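Local coordinates for protein galectin (Danio rerio, PDB 6E20) that binds beta-galactoside glycans as a galectin of the galectin-1 type, and probably takes part in innate immunity by recognising the envelope glycoprotein of a fish virus, at residues Gln15-Thr20 / Ile87-Thr92. Numbering follows the deposited sequence.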
ATOM      1  N   GLN B  15      -4.561 -13.453  -7.637  1.00 34.57           N
ATOM      2  CA  GLN B  15      -5.097 -12.407  -6.730  1.00 32.81           C
ATOM      3  C   GLN B  15      -5.588 -11.235  -7.584  1.00 31.82           C
ATOM      4  O   GLN B  15      -5.163 -11.121  -8.735  1.00 30.71           O
ATOM      5  CB  GLN B  15      -4.019 -11.932  -5.754  1.00 34.76           C
ATOM      6  CG  GLN B  15      -3.306 -13.055  -5.017  1.00 34.32           C
ATOM      7  CD  GLN B  15      -2.264 -12.527  -4.064  1.00 31.26           C
ATOM      8  OE1 GLN B  15      -1.231 -12.017  -4.476  1.00 32.42           O
ATOM      9  NE2 GLN B  15      -2.519 -12.676  -2.782  1.00 28.94           N
ATOM     10  N   THR B  16      -6.469 -10.400  -7.045  1.00 32.94           N
ATOM     11  CA  THR B  16      -6.800  -9.098  -7.671  1.00 33.43           C
ATOM     12  C   THR B  16      -6.057  -8.019  -6.888  1.00 29.79           C
ATOM     13  O   THR B  16      -6.034  -8.073  -5.638  1.00 29.83           O
ATOM     14  CB  THR B  16      -8.308  -8.840  -7.737  1.00 37.78           C
ATOM     15  OG1 THR B  16      -8.963 -10.101  -7.887  1.00 38.38           O
ATOM     16  CG2 THR B  16      -8.688  -7.935  -8.890  1.00 38.29           C
ATOM     17  N   LEU B  17      -5.426  -7.111  -7.616  1.00 30.19           N
ATOM     18  CA  LEU B  17      -4.866  -5.855  -7.074  1.00 28.93           C
ATOM     19  C   LEU B  17      -5.875  -4.733  -7.346  1.00 29.98           C
ATOM     20  O   LEU B  17      -6.170  -4.499  -8.524  1.00 29.26           O
ATOM     21  CB  LEU B  17      -3.543  -5.601  -7.775  1.00 28.64           C
ATOM     22  CG  LEU B  17      -2.996  -4.186  -7.645  1.00 28.42           C
ATOM     23  CD1 LEU B  17      -2.834  -3.798  -6.182  1.00 28.19           C
ATOM     24  CD2 LEU B  17      -1.686  -4.086  -8.398  1.00 27.34           C
ATOM     25  N   THR B  18      -6.390  -4.103  -6.291  1.00 28.02           N
ATOM     26  CA  THR B  18      -7.341  -2.966  -6.357  1.00 27.25           C
ATOM     27  C   THR B  18      -6.566  -1.700  -6.003  1.00 26.32           C
ATOM     28  O   THR B  18      -5.957  -1.679  -4.937  1.00 24.51           O
ATOM     29  CB  THR B  18      -8.580  -3.213  -5.493  1.00 28.60           C
ATOM     30  OG1 THR B  18      -9.174  -4.437  -5.950  1.00 30.20           O
ATOM     31  CG2 THR B  18      -9.604  -2.107  -5.607  1.00 30.34           C
ATOM     32  N   ILE B  19      -6.515  -0.742  -6.927  1.00 26.33           N
ATOM     33  CA  ILE B  19      -5.803   0.558  -6.743  1.00 25.69           C
ATOM     34  C   ILE B  19      -6.868   1.636  -6.717  1.00 25.63           C
ATOM     35  O   ILE B  19      -7.661   1.692  -7.687  1.00 28.51           O
ATOM     36  CB  ILE B  19      -4.762   0.819  -7.851  1.00 27.69           C
ATOM     37  CG1 ILE B  19      -3.675  -0.265  -7.864  1.00 29.75           C
ATOM     38  CG2 ILE B  19      -4.154   2.215  -7.701  1.00 26.72           C
ATOM     39  CD1 ILE B  19      -2.901  -0.355  -9.153  1.00 30.35           C
ATOM     40  N   THR B  20      -6.906   2.400  -5.628  1.00 24.18           N
ATOM     41  CA  THR B  20      -7.779   3.589  -5.465  1.00 25.66           C
ATOM     42  C   THR B  20      -6.891   4.828  -5.476  1.00 24.39           C
ATOM     43  O   THR B  20      -5.917   4.880  -4.714  1.00 25.49           O
ATOM     44  CB  THR B  20      -8.603   3.539  -4.177  1.00 25.59           C
ATOM     45  OG1 THR B  20      -9.036   2.186  -4.062  1.00 24.87           O
ATOM     46  CG2 THR B  20      -9.784   4.482  -4.209  1.00 25.34           C
ATOM     47  N   ILE B  87      -9.179   0.901 -10.046  1.00 27.79           N
ATOM     48  CA  ILE B  87      -8.633  -0.027 -11.081  1.00 30.40           C
ATOM     49  C   ILE B  87      -8.374  -1.384 -10.415  1.00 29.47           C
ATOM     50  O   ILE B  87      -7.874  -1.413  -9.262  1.00 26.70           O
ATOM     51  CB  ILE B  87      -7.341   0.554 -11.676  1.00 31.84           C
ATOM     52  CG1 ILE B  87      -7.600   1.868 -12.414  1.00 34.30           C
ATOM     53  CG2 ILE B  87      -6.622  -0.450 -12.557  1.00 36.09           C
ATOM     54  CD1 ILE B  87      -6.325   2.662 -12.672  1.00 34.83           C
ATOM     55  N   LYS B  88      -8.722  -2.469 -11.108  1.00 28.97           N
ATOM     56  CA  LYS B  88      -8.435  -3.852 -10.662  1.00 29.25           C
ATOM     57  C   LYS B  88      -7.467  -4.438 -11.666  1.00 25.69           C
ATOM     58  O   LYS B  88      -7.602  -4.111 -12.865  1.00 24.13           O
ATOM     59  CB  LYS B  88      -9.709  -4.695 -10.564  1.00 33.61           C
ATOM     60  CG  LYS B  88     -10.727  -4.138  -9.590  1.00 39.14           C
ATOM     61  CD  LYS B  88     -11.677  -5.171  -9.069  1.00 45.21           C
ATOM     62  CE  LYS B  88     -12.374  -4.699  -7.816  1.00 50.90           C
ATOM     63  NZ  LYS B  88     -13.415  -5.669  -7.413  1.00 57.29           N
ATOM     64  N   ILE B  89      -6.498  -5.196 -11.169  1.00 25.26           N
ATOM     65  CA  ILE B  89      -5.511  -5.934 -12.005  1.00 26.43           C
ATOM     66  C   ILE B  89      -5.483  -7.368 -11.505  1.00 28.45           C
ATOM     67  O   ILE B  89      -5.202  -7.572 -10.306  1.00 29.83           O
ATOM     68  CB  ILE B  89      -4.120  -5.273 -11.973  1.00 29.33           C
ATOM     69  CG1 ILE B  89      -4.233  -3.801 -12.377  1.00 26.73           C
ATOM     70  CG2 ILE B  89      -3.109  -6.029 -12.843  1.00 27.68           C
ATOM     71  CD1 ILE B  89      -2.919  -3.107 -12.505  1.00 26.72           C
ATOM     72  N   THR B  90      -5.807  -8.291 -12.405  1.00 25.26           N
ATOM     73  CA  THR B  90      -5.651  -9.747 -12.251  1.00 28.11           C
ATOM     74  C   THR B  90      -4.502 -10.192 -13.158  1.00 26.92           C
ATOM     75  O   THR B  90      -4.383  -9.659 -14.272  1.00 25.31           O
ATOM     76  CB  THR B  90      -6.952 -10.438 -12.673  1.00 30.07           C
ATOM     77  OG1 THR B  90      -8.012  -9.841 -11.923  1.00 39.31           O
ATOM     78  CG2 THR B  90      -6.908 -11.922 -12.429  1.00 33.80           C
ATOM     79  N   PHE B  91      -3.708 -11.178 -12.779  1.00 27.92           N
ATOM     80  CA  PHE B  91      -2.794 -11.761 -13.792  1.00 30.68           C
ATOM     81  C   PHE B  91      -2.618 -13.259 -13.644  1.00 27.96           C
ATOM     82  O   PHE B  91      -2.889 -13.859 -12.589  1.00 29.04           O
ATOM     83  CB  PHE B  91      -1.428 -11.074 -13.813  1.00 32.88           C
ATOM     84  CG  PHE B  91      -0.450 -11.472 -12.744  1.00 28.78           C
ATOM     85  CD1 PHE B  91      -0.669 -11.121 -11.420  1.00 31.43           C
ATOM     86  CD2 PHE B  91       0.752 -12.070 -13.082  1.00 28.69           C
ATOM     87  CE1 PHE B  91       0.273 -11.421 -10.443  1.00 29.06           C
ATOM     88  CE2 PHE B  91       1.696 -12.361 -12.106  1.00 30.85           C
ATOM     89  CZ  PHE B  91       1.455 -12.037 -10.788  1.00 28.93           C
ATOM     90  N   THR B  92      -2.132 -13.798 -14.753  1.00 30.49           N
ATOM     91  CA  THR B  92      -1.827 -15.217 -15.001  1.00 32.41           C
ATOM     92  C   THR B  92      -0.398 -15.201 -15.525  1.00 32.84           C
ATOM     93  O   THR B  92       0.079 -14.087 -15.834  1.00 27.92           O
ATOM     94  CB  THR B  92      -2.845 -15.798 -15.996  1.00 35.72           C
ATOM     95  OG1 THR B  92      -2.731 -15.034 -17.202  1.00 39.28           O
ATOM     96  CG2 THR B  92      -4.276 -15.729 -15.506  1.00 35.34           C
TER
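Leu17 and Ile89 face each other as an antiparallel hydrogen-bonded pair, joined by a nearly straight bond from Leu17 N to Ile89 O (2.7 Å). It is answered by a more bent one from Ile89 N to Leu17 O, with 150° at the hydrogen. Two residues on, Ile19 N donates to Ile87 O (2.8 Å) and Ile87 N returns a bond to Ile19 O. Between these pairs Thr18 and Lys88 form a non-hydrogen-bonded pair, and beside it Lys88 CA makes a CA-H...O contact with Leu17 O at 3.2 Å.

On the more open face, Lys88 runs out as an extended chain alongside Thr18, its CE 3.7 Å from Thr18 OG1; the long aliphatic stem covers its neighbours while the ammonium group is carried outward. Thr16, whose CG2 lies only roughly anti to the backbone N (chi1 -32°), brings that methyl against both Lys88 CB (3.8 Å) and Thr90 OG1. Beta-branched threonines suit such a face, favouring extended backbone and offering both methyl and hydroxyl.

Leu17, Ile19, Ile87 and Ile89 turn to the other face, where Ile19 CD1 meets Ile89 CD1 at 4.3 Å. Their branched hydrocarbon side chains fill the interior against Ile32 and Ile34 of strand 30-34. The contact joins two neighbouring inner strands, the middle strand 85-91 and strand 16-23, of the five-stranded sheet, packed on the opposing sheet in the galectin beta-sandwich, a jelly-roll-like fold.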